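Local coordinates for protein putative Type I topoisomerase (Deinococcus radiodurans, PDB 3M4A) that probably relaxes supercoiled DNA as a type IB topoisomerase, breaking one strand, letting it pass and rejoining it without ATP, at residues Q93-F98 / F238-G243; Y289-I294 / R330-E335; T244-E249 / K272-D277. All blocks are in the same frame, centred on the assembly; numbering follows the deposited sequence. Where two conformers were deposited one is given.

Contact 1 of 3, residues Q93-F98 / F238-G243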
loop_
_atom_site.group_PDB
_atom_site.type_symbol
_atom_site.label_atom_id
_atom_site.label_comp_id
_atom_site.label_asym_id
_atom_site.label_seq_id
_atom_site.Cartn_x
_atom_site.Cartn_y
_atom_site.Cartn_z
ATOM N N GLN A 93 13.808 -7.316 -3.256
ATOM C CA GLN A 93 14.504 -6.428 -2.319
ATOM C C GLN A 93 13.649 -5.229 -1.905
ATOM O O GLN A 93 13.537 -4.915 -0.712
ATOM C CB GLN A 93 15.808 -5.908 -2.933
ATOM C CG GLN A 93 16.809 -6.983 -3.243
ATOM C CD GLN A 93 18.028 -6.422 -3.943
ATOM O OE1 GLN A 93 17.952 -5.990 -5.090
ATOM N NE2 GLN A 93 19.156 -6.430 -3.256
ATOM N N ARG A 94 13.063 -4.555 -2.887
ATOM C CA ARG A 94 12.201 -3.411 -2.603
ATOM C C ARG A 94 10.990 -3.826 -1.758
ATOM O O ARG A 94 10.624 -3.117 -0.812
ATOM C CB ARG A 94 11.732 -2.717 -3.881
ATOM C CG ARG A 94 11.101 -1.357 -3.616
ATOM C CD ARG A 94 10.667 -0.688 -4.894
ATOM N NE ARG A 94 9.845 0.502 -4.657
ATOM C CZ ARG A 94 10.334 1.725 -4.467
ATOM N NH1 ARG A 94 11.646 1.943 -4.500
ATOM N NH2 ARG A 94 9.511 2.746 -4.272
ATOM N N LEU A 95 10.390 -4.968 -2.081
ATOM C CA LEU A 95 9.193 -5.425 -1.358
ATOM C C LEU A 95 9.485 -5.884 0.071
ATOM O O LEU A 95 8.658 -5.700 0.965
ATOM C CB LEU A 95 8.487 -6.556 -2.120
ATOM C CG LEU A 95 7.745 -6.175 -3.408
ATOM C CD1 LEU A 95 6.923 -7.344 -3.923
ATOM C CD2 LEU A 95 6.870 -4.946 -3.194
ATOM N N THR A 96 10.637 -6.511 0.297
ATOM C CA THR A 96 11.013 -6.885 1.661
ATOM C C THR A 96 11.142 -5.639 2.515
ATOM O O THR A 96 10.689 -5.611 3.652
ATOM C CB THR A 96 12.366 -7.641 1.672
ATOM O OG1 THR A 96 12.296 -8.747 0.770
ATOM C CG2 THR A 96 12.691 -8.147 3.069
ATOM N N ARG A 97 11.745 -4.597 1.955
ATOM C CA ARG A 97 11.893 -3.350 2.675
ATOM C C ARG A 97 10.545 -2.648 2.860
ATOM O O ARG A 97 10.258 -2.123 3.929
ATOM C CB ARG A 97 12.888 -2.429 1.977
ATOM C CG ARG A 97 13.401 -1.313 2.870
ATOM C CD ARG A 97 14.322 -1.819 4.003
ATOM N NE ARG A 97 15.638 -2.222 3.516
ATOM C CZ ARG A 97 16.655 -1.395 3.266
ATOM N NH1 ARG A 97 16.527 -0.084 3.431
ATOM N NH2 ARG A 97 17.811 -1.883 2.836
ATOM N N PHE A 98 9.711 -2.669 1.827
ATOM C CA PHE A 98 8.345 -2.133 1.948
ATOM C C PHE A 98 7.573 -2.830 3.079
ATOM O O PHE A 98 6.902 -2.166 3.877
ATOM C CB PHE A 98 7.599 -2.278 0.626
ATOM C CG PHE A 98 6.219 -1.684 0.635
ATOM C CD1 PHE A 98 6.051 -0.317 0.714
ATOM C CD2 PHE A 98 5.089 -2.490 0.541
ATOM C CE1 PHE A 98 4.799 0.260 0.703
ATOM C CE2 PHE A 98 3.812 -1.919 0.526
ATOM C CZ PHE A 98 3.671 -0.551 0.626
ATOM N N PHE A 238 1.889 -0.297 -3.163
ATOM C CA PHE A 238 0.744 -1.071 -2.638
ATOM C C PHE A 238 0.225 -2.071 -3.668
ATOM O O PHE A 238 -0.263 -3.149 -3.304
ATOM C CB PHE A 238 -0.414 -0.167 -2.231
ATOM C CG PHE A 238 -0.168 0.647 -0.986
ATOM C CD1 PHE A 238 0.027 0.024 0.243
ATOM C CD2 PHE A 238 -0.182 2.030 -1.042
ATOM C CE1 PHE A 238 0.234 0.764 1.390
ATOM C CE2 PHE A 238 0.026 2.791 0.108
ATOM C CZ PHE A 238 0.232 2.153 1.330
ATOM N N ARG A 239 0.343 -1.732 -4.953
ATOM C CA ARG A 239 -0.140 -2.615 -6.011
ATOM C C ARG A 239 0.833 -3.745 -6.326
ATOM O O ARG A 239 0.410 -4.872 -6.543
ATOM C CB ARG A 239 -0.514 -1.818 -7.263
ATOM C CG ARG A 239 -1.867 -1.147 -7.091
ATOM C CD ARG A 239 -2.127 -0.077 -8.129
ATOM N NE ARG A 239 -2.099 -0.604 -9.502
ATOM C CZ ARG A 239 -3.101 -1.261 -10.086
ATOM N NH1 ARG A 239 -4.228 -1.519 -9.433
ATOM N NH2 ARG A 239 -2.968 -1.657 -11.346
ATOM N N THR A 240 2.134 -3.465 -6.287
ATOM C CA THR A 240 3.132 -4.514 -6.467
ATOM C C THR A 240 3.176 -5.453 -5.235
ATOM O O THR A 240 3.153 -6.667 -5.377
ATOM C CB THR A 240 4.530 -3.932 -6.755
ATOM O OG1 THR A 240 4.934 -3.069 -5.686
ATOM C CG2 THR A 240 4.531 -3.149 -8.075
ATOM N N TRP A 241 3.194 -4.891 -4.030
ATOM C CA TRP A 241 3.075 -5.712 -2.817
ATOM C C TRP A 241 1.757 -6.480 -2.797
ATOM O O TRP A 241 1.740 -7.698 -2.617
ATOM C CB TRP A 241 3.182 -4.844 -1.559
ATOM C CG TRP A 241 2.909 -5.579 -0.284
ATOM C CD1 TRP A 241 1.757 -5.526 0.473
ATOM C CD2 TRP A 241 3.792 -6.474 0.399
ATOM N NE1 TRP A 241 1.887 -6.316 1.584
ATOM C CE2 TRP A 241 3.116 -6.924 1.564
ATOM C CE3 TRP A 241 5.084 -6.949 0.145
ATOM C CZ2 TRP A 241 3.687 -7.823 2.463
ATOM C CZ3 TRP A 241 5.660 -7.834 1.056
ATOM C CH2 TRP A 241 4.961 -8.274 2.191
ATOM N N GLY A 242 0.641 -5.778 -2.991
ATOM C CA GLY A 242 -0.671 -6.435 -2.965
ATOM C C GLY A 242 -0.901 -7.453 -4.056
ATOM O O GLY A 242 -1.477 -8.513 -3.795
ATOM N N GLY A 243 -0.440 -7.169 -5.276
ATOM C CA GLY A 243 -0.474 -8.167 -6.346
ATOM C C GLY A 243 0.305 -9.439 -6.036
ATOM O O GLY A 243 -0.176 -10.538 -6.269
#

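Contact 2 of 3, residues Y289-I294 / R330-E335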
loop_
_atom_site.group_PDB
_atom_site.type_symbol
_atom_site.label_atom_id
_atom_site.label_comp_id
_atom_site.label_asym_id
_atom_site.label_seq_id
_atom_site.Cartn_x
_atom_site.Cartn_y
_atom_site.Cartn_z
ATOM N N TYR A 289 4.162 -6.643 -11.736
ATOM C CA TYR A 289 3.478 -6.604 -10.451
ATOM C C TYR A 289 3.815 -7.783 -9.531
ATOM O O TYR A 289 4.205 -7.558 -8.387
ATOM C CB TYR A 289 1.966 -6.387 -10.646
ATOM C CG TYR A 289 1.654 -4.976 -11.107
ATOM C CD1 TYR A 289 1.571 -4.659 -12.466
ATOM C CD2 TYR A 289 1.496 -3.948 -10.188
ATOM C CE1 TYR A 289 1.314 -3.359 -12.889
ATOM C CE2 TYR A 289 1.235 -2.643 -10.601
ATOM C CZ TYR A 289 1.146 -2.355 -11.948
ATOM O OH TYR A 289 0.879 -1.052 -12.339
ATOM N N ILE A 290 3.718 -9.017 -10.021
ATOM C CA ILE A 290 3.961 -10.187 -9.169
ATOM C C ILE A 290 5.460 -10.478 -9.112
ATOM O O ILE A 290 6.097 -10.713 -10.153
ATOM C CB ILE A 290 3.241 -11.455 -9.688
ATOM C CG1 ILE A 290 1.724 -11.246 -9.807
ATOM C CG2 ILE A 290 3.515 -12.641 -8.772
ATOM C CD1 ILE A 290 1.002 -12.355 -10.531
ATOM N N CYS A 291 6.026 -10.475 -7.909
ATOM C CA CYS A 291 7.443 -10.821 -7.746
ATOM C C CYS A 291 7.666 -12.291 -8.140
ATOM O O CYS A 291 7.015 -13.178 -7.620
ATOM C CB CYS A 291 7.896 -10.552 -6.309
ATOM S SG CYS A 291 9.604 -11.019 -6.017
ATOM N N PRO A 292 8.619 -12.561 -9.057
ATOM C CA PRO A 292 8.795 -13.931 -9.540
ATOM C C PRO A 292 9.258 -14.921 -8.481
ATOM O O PRO A 292 9.094 -16.133 -8.629
ATOM C CB PRO A 292 9.868 -13.785 -10.635
ATOM C CG PRO A 292 10.588 -12.561 -10.312
ATOM C CD PRO A 292 9.583 -11.629 -9.660
ATOM N N VAL A 293 9.822 -14.415 -7.393
ATOM C CA VAL A 293 10.224 -15.284 -6.303
ATOM C C VAL A 293 9.075 -16.169 -5.815
ATOM O O VAL A 293 9.272 -17.341 -5.526
ATOM C CB VAL A 293 10.849 -14.470 -5.146
ATOM C CG1 VAL A 293 11.072 -15.354 -3.905
ATOM C CG2 VAL A 293 12.167 -13.834 -5.617
ATOM N N ILE A 294 7.857 -15.628 -5.755
ATOM C CA ILE A 294 6.686 -16.379 -5.302
ATOM C C ILE A 294 6.406 -17.592 -6.203
ATOM O O ILE A 294 6.045 -18.687 -5.733
ATOM C CB ILE A 294 5.447 -15.420 -5.216
ATOM C CG1 ILE A 294 5.472 -14.653 -3.887
ATOM C CG2 ILE A 294 4.128 -16.161 -5.362
ATOM C CD1 ILE A 294 6.711 -13.803 -3.676
ATOM N N ARG A 330 8.609 -13.344 4.937
ATOM C CA ARG A 330 9.570 -14.415 5.205
ATOM C C ARG A 330 9.923 -15.183 3.933
ATOM O O ARG A 330 11.094 -15.537 3.731
ATOM C CB ARG A 330 9.038 -15.334 6.291
ATOM C CG ARG A 330 9.063 -14.671 7.653
ATOM C CD ARG A 330 8.464 -15.549 8.725
ATOM N NE ARG A 330 9.181 -16.809 8.848
ATOM C CZ ARG A 330 10.324 -16.975 9.500
ATOM N NH1 ARG A 330 10.916 -15.960 10.124
ATOM N NH2 ARG A 330 10.887 -18.173 9.521
ATOM N N MET A 331 8.937 -15.409 3.060
ATOM C CA MET A 331 9.232 -16.033 1.755
ATOM C C MET A 331 10.195 -15.185 0.930
ATOM O O MET A 331 11.157 -15.716 0.348
ATOM C CB MET A 331 7.951 -16.308 0.965
ATOM C CG MET A 331 8.193 -16.972 -0.371
ATOM S SD MET A 331 6.689 -17.140 -1.355
ATOM C CE MET A 331 5.980 -18.615 -0.661
ATOM N N LEU A 332 9.950 -13.880 0.849
ATOM C CA LEU A 332 10.847 -13.002 0.100
ATOM C C LEU A 332 12.238 -12.983 0.722
ATOM O O LEU A 332 13.245 -12.966 0.007
ATOM C CB LEU A 332 10.301 -11.586 0.009
ATOM C CG LEU A 332 9.011 -11.444 -0.802
ATOM C CD1 LEU A 332 8.483 -10.010 -0.656
ATOM C CD2 LEU A 332 9.211 -11.807 -2.286
ATOM N N GLU A 333 12.288 -12.994 2.050
ATOM C CA GLU A 333 13.572 -13.037 2.759
ATOM C C GLU A 333 14.397 -14.303 2.432
ATOM O O GLU A 333 15.633 -14.269 2.503
ATOM C CB GLU A 333 13.365 -12.854 4.272
ATOM C CG GLU A 333 13.008 -11.405 4.623
ATOM C CD GLU A 333 12.707 -11.171 6.099
ATOM O OE1 GLU A 333 12.226 -12.104 6.792
ATOM O OE2 GLU A 333 12.938 -10.023 6.554
ATOM N N SER A 334 13.744 -15.394 2.039
ATOM C CA SER A 334 14.482 -16.607 1.682
ATOM C C SER A 334 15.363 -16.422 0.439
ATOM O O SER A 334 16.317 -17.177 0.250
ATOM C CB SER A 334 13.537 -17.795 1.484
ATOM O OG SER A 334 12.775 -17.674 0.303
ATOM N N GLU A 335 15.049 -15.438 -0.403
ATOM C CA GLU A 335 15.846 -15.182 -1.606
ATOM C C GLU A 335 17.218 -14.626 -1.214
ATOM O O GLU A 335 18.231 -14.951 -1.840
ATOM C CB GLU A 335 15.112 -14.223 -2.550
ATOM C CG GLU A 335 15.793 -13.997 -3.926
ATOM C CD GLU A 335 15.712 -15.183 -4.888
ATOM O OE1 GLU A 335 15.094 -16.220 -4.583
ATOM O OE2 GLU A 335 16.285 -15.067 -5.989
#

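Contact 3 of 3, residues T244-E249 / K272-D277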
loop_
_atom_site.group_PDB
_atom_site.type_symbol
_atom_site.label_atom_id
_atom_site.label_comp_id
_atom_site.label_asym_id
_atom_site.label_seq_id
_atom_site.Cartn_x
_atom_site.Cartn_y
_atom_site.Cartn_z
ATOM N N THR A 244 1.501 -9.266 -5.478
ATOM C CA THR A 244 2.363 -10.367 -5.070
ATOM C C THR A 244 1.703 -11.171 -3.927
ATOM O O THR A 244 1.684 -12.405 -3.964
ATOM C CB THR A 244 3.746 -9.858 -4.665
ATOM O OG1 THR A 244 4.369 -9.231 -5.795
ATOM C CG2 THR A 244 4.647 -10.992 -4.142
ATOM N N LEU A 245 1.123 -10.452 -2.956
ATOM C CA LEU A 245 0.428 -11.076 -1.827
ATOM C C LEU A 245 -0.763 -11.906 -2.317
ATOM O O LEU A 245 -0.915 -13.068 -1.942
ATOM C CB LEU A 245 -0.020 -10.017 -0.826
ATOM C CG LEU A 245 -0.813 -10.537 0.367
ATOM C CD1 LEU A 245 0.050 -11.432 1.254
ATOM C CD2 LEU A 245 -1.437 -9.396 1.169
ATOM N N LEU A 246 -1.602 -11.299 -3.163
ATOM C CA LEU A 246 -2.779 -11.996 -3.705
ATOM C C LEU A 246 -2.371 -13.253 -4.480
ATOM O O LEU A 246 -2.966 -14.309 -4.310
ATOM C CB LEU A 246 -3.641 -11.056 -4.570
ATOM C CG LEU A 246 -5.031 -11.559 -4.944
ATOM C CD1 LEU A 246 -5.910 -11.662 -3.727
ATOM C CD2 LEU A 246 -5.668 -10.637 -5.967
ATOM N N ALA A 247 -1.330 -13.134 -5.301
ATOM C CA ALA A 247 -0.773 -14.283 -6.007
ATOM C C ALA A 247 -0.304 -15.368 -5.034
ATOM O O ALA A 247 -0.619 -16.553 -5.201
ATOM C CB ALA A 247 0.359 -13.848 -6.926
ATOM N N ALA A 248 0.422 -14.967 -4.000
ATOM C CA ALA A 248 0.948 -15.937 -3.041
ATOM C C ALA A 248 -0.179 -16.654 -2.279
ATOM O O ALA A 248 -0.129 -17.867 -2.052
ATOM C CB ALA A 248 1.908 -15.241 -2.073
ATOM N N GLU A 249 -1.199 -15.898 -1.892
ATOM C CA GLU A 249 -2.385 -16.464 -1.220
ATOM C C GLU A 249 -3.110 -17.439 -2.112
ATOM O O GLU A 249 -3.474 -18.541 -1.687
ATOM C CB GLU A 249 -3.345 -15.341 -0.845
ATOM C CG GLU A 249 -2.895 -14.518 0.315
ATOM C CD GLU A 249 -3.803 -13.326 0.605
ATOM O OE1 GLU A 249 -4.479 -12.806 -0.324
ATOM O OE2 GLU A 249 -3.830 -12.911 1.769
ATOM N N LYS A 272 -3.880 -14.563 -14.274
ATOM C CA LYS A 272 -5.133 -14.036 -14.801
ATOM C C LYS A 272 -6.060 -13.533 -13.683
ATOM O O LYS A 272 -6.745 -12.527 -13.857
ATOM C CB LYS A 272 -5.800 -15.067 -15.719
ATOM C CG LYS A 272 -4.922 -15.399 -16.926
ATOM C CD LYS A 272 -5.667 -16.085 -18.057
ATOM C CE LYS A 272 -6.131 -17.473 -17.660
ATOM N NZ LYS A 272 -6.409 -18.330 -18.846
ATOM N N PHE A 273 -6.041 -14.200 -12.527
ATOM C CA PHE A 273 -6.863 -13.793 -11.378
ATOM C C PHE A 273 -6.370 -12.459 -10.832
ATOM O O PHE A 273 -7.153 -11.546 -10.606
ATOM C CB PHE A 273 -6.830 -14.870 -10.283
ATOM C CG PHE A 273 -7.894 -14.719 -9.237
ATOM C CD1 PHE A 273 -9.000 -15.557 -9.223
ATOM C CD2 PHE A 273 -7.780 -13.754 -8.233
ATOM C CE1 PHE A 273 -9.981 -15.425 -8.261
ATOM C CE2 PHE A 273 -8.764 -13.617 -7.247
ATOM C CZ PHE A 273 -9.874 -14.449 -7.273
ATOM N N VAL A 274 -5.064 -12.355 -10.616
ATOM C CA VAL A 274 -4.486 -11.118 -10.096
ATOM C C VAL A 274 -4.627 -9.983 -11.125
ATOM O O VAL A 274 -4.844 -8.820 -10.763
ATOM C CB VAL A 274 -3.011 -11.335 -9.668
ATOM C CG1 VAL A 274 -2.358 -10.020 -9.212
ATOM C CG2 VAL A 274 -2.944 -12.382 -8.572
ATOM N N ALA A 275 -4.488 -10.323 -12.408
ATOM C CA ALA A 275 -4.640 -9.352 -13.490
ATOM C C ALA A 275 -6.025 -8.724 -13.457
ATOM O O ALA A 275 -6.159 -7.515 -13.625
ATOM C CB ALA A 275 -4.398 -10.016 -14.843
ATOM N N ASP A 276 -7.037 -9.549 -13.230
ATOM C CA ASP A 276 -8.404 -9.071 -13.102
ATOM C C ASP A 276 -8.585 -8.162 -11.882
ATOM O O ASP A 276 -9.228 -7.119 -11.953
ATOM C CB ASP A 276 -9.365 -10.250 -13.027
ATOM C CG ASP A 276 -10.783 -9.836 -13.284
ATOM O OD1 ASP A 276 -11.102 -9.518 -14.452
ATOM O OD2 ASP A 276 -11.559 -9.805 -12.316
ATOM N N ASP A 277 -8.020 -8.564 -10.751
ATOM C CA ASP A 277 -8.022 -7.717 -9.570
ATOM C C ASP A 277 -7.385 -6.347 -9.828
ATOM O O ASP A 277 -7.930 -5.321 -9.424
ATOM C CB ASP A 277 -7.305 -8.453 -8.439
ATOM C CG ASP A 277 -7.302 -7.677 -7.169
ATOM O OD1 ASP A 277 -8.185 -7.913 -6.309
ATOM O OD2 ASP A 277 -6.426 -6.794 -7.062
#

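Contact 1 of 3, residues Q93-F98 / F238-G243
Phe98 and Trp241 each carry CG trans to their own backbone N (chi1 -177° for Phe98), which swings both rings into the space between helices 91-113 and 235-254. Phe238 takes a different rotamer, CG trans to the carbonyl carbon; its CB starts away from the partner helix, yet the ring end comes back to it. Phe98 thus turns its edge to two aromatic faces in offset edge-to-face pairs: Phe238, planes at 78°, and the five-membered ring of Trp241, less steeply inclined. CZ of Phe98 lies 3.7 Å from CD1 of Phe238, and CE2 of Phe98 is 3.6 Å from CB of Trp241. Leu95, one turn earlier, sets CD2 3.7 Å from OG1 of Thr240 and 4.0 Å from CB of Trp241, while its carbonyl O approaches CZ3 of the indole. The indole NE1 is bonded to Glu325. With an alanine in place of Trp241, Phe98 would probably lose one of its two aromatic partners and Glu325 its indole donor. Where the segments cross almost perpendicularly, at -95° and 10.4 Å between axes, Phe98, Phe238 and Trp241 form an aromatic cluster buried in the helical catalytic core of a type IB topoisomerase.

Contact 2 of 3, residues Y289-I294 / R330-E335
Apolar contacts dominate where Cys291, Val293 and Ile294 meet one side of helix 323-337. The branch CD2 of Leu332 reaches SG of Cys291 at 3.8 Å and also meets CD1 of Ile294, a pair whose closeness is doubtful because Ile294 was deposited in two conformers. CB of Val293 lies farther from the same Leu332 methyl, at 4.2 Å. The thioether of Met331 belongs to the same apolar set: its SD stands 3.8 Å from CG1 of Ile294 in the conformer given, the two side chains crossing at about a right angle. Met331 gets there with CG trans to its backbone N (chi1 -179°), an extended chain to SD and a bend only at the terminal methyl. A charged group closes the other end, where the carboxylate of Glu335 lies beside a methyl, its CD 3.9 Å from CG2 of Val293. The charge itself is paired by a salt bridge from OE1 of Glu335 to Arg297, one turn beyond Val293 on helix 292-299. Within 289-294 the polar bond of note is a weak cap: SG of Cys291 accepts from N of Val293 at 3.7 Å. Cys291 is thus the N-cap of helix 292-299, whose first turn, begun by Pro292, is docked against the C-terminal helix 323-337.

Contact 3 of 3, residues T244-E249 / K272-D277
Two flat groups of helix 260-278, the Phe273 ring and the Asp277 carboxylate, meet the same methyl of Leu246 in different ways. At the phenyl ring the methyl stands at the edge, close to the ring plane, with CD2 of Leu246 4.4 Å from CD2 of Phe273. Over the carboxylate it sits above the plane, CD2 of Leu246 being 3.6 Å from CG of Asp277 and nearly as close to OD1. The Phe273 ring also meets Tyr250, the next residue after 244-249 on the same helix, with planes at about 40°. Leu246 reaches this position because its CG is trans to the backbone N (chi1 -167°), which directs the isobutyl group toward helix 260-278; one branch, CD2, then does the touching, and Val274 adds its CG2 at 4.2 Å from that methyl. The two helices follow one another in the chain with only a short connection and run roughly antiparallel, their segment axes at 143° and 9.6 Å apart, an antiparallel helix pair within the catalytic core of the type IB topoisomerase. Where the two backbones come closest, Ala247 faces Val274: CG2 of Val274 lies 3.7 Å from N of Ala247 and 4.0 Å from its CB, and the small side chain lets the valine come that near. CG1 of Val274, trans to its own N, instead approaches the carbonyl O of Gly243. The carboxylate under the methyl keeps its ion pair: OD2 of Asp277 forms a salt bridge with NE of Arg135. Leu246 touches Arg135 as well. Outward from Val274 burial falls off, and Phe273 is exposed in the single-chain assembly, though it touches a crystal neighbour.

In the fold
Contacts 1 and 2 are buried, while contact 3 is only partly so, its outer side reaching the surface. Contacts 1 and 3 use successive turns of helix 235-254, which faces helix 91-113 with one and helix 260-278 with the other. Contact 2 adds the segment 289-294 and the C-terminal helix, and touches both: Leu95 packs on Leu332, and OG1 of Thr244 probably bonds to N of Cys291. Chemistry changes with place. Aromatic edges and faces fill contact 1, nearest the chain centre; aliphatic and sulfur groups fill contact 2; contact 3 is thinner, mostly aliphatic, with a ring edge and a carboxylate at its outer side. Contacts 2 and 3 each include an acid paired with an arginine outside the segments.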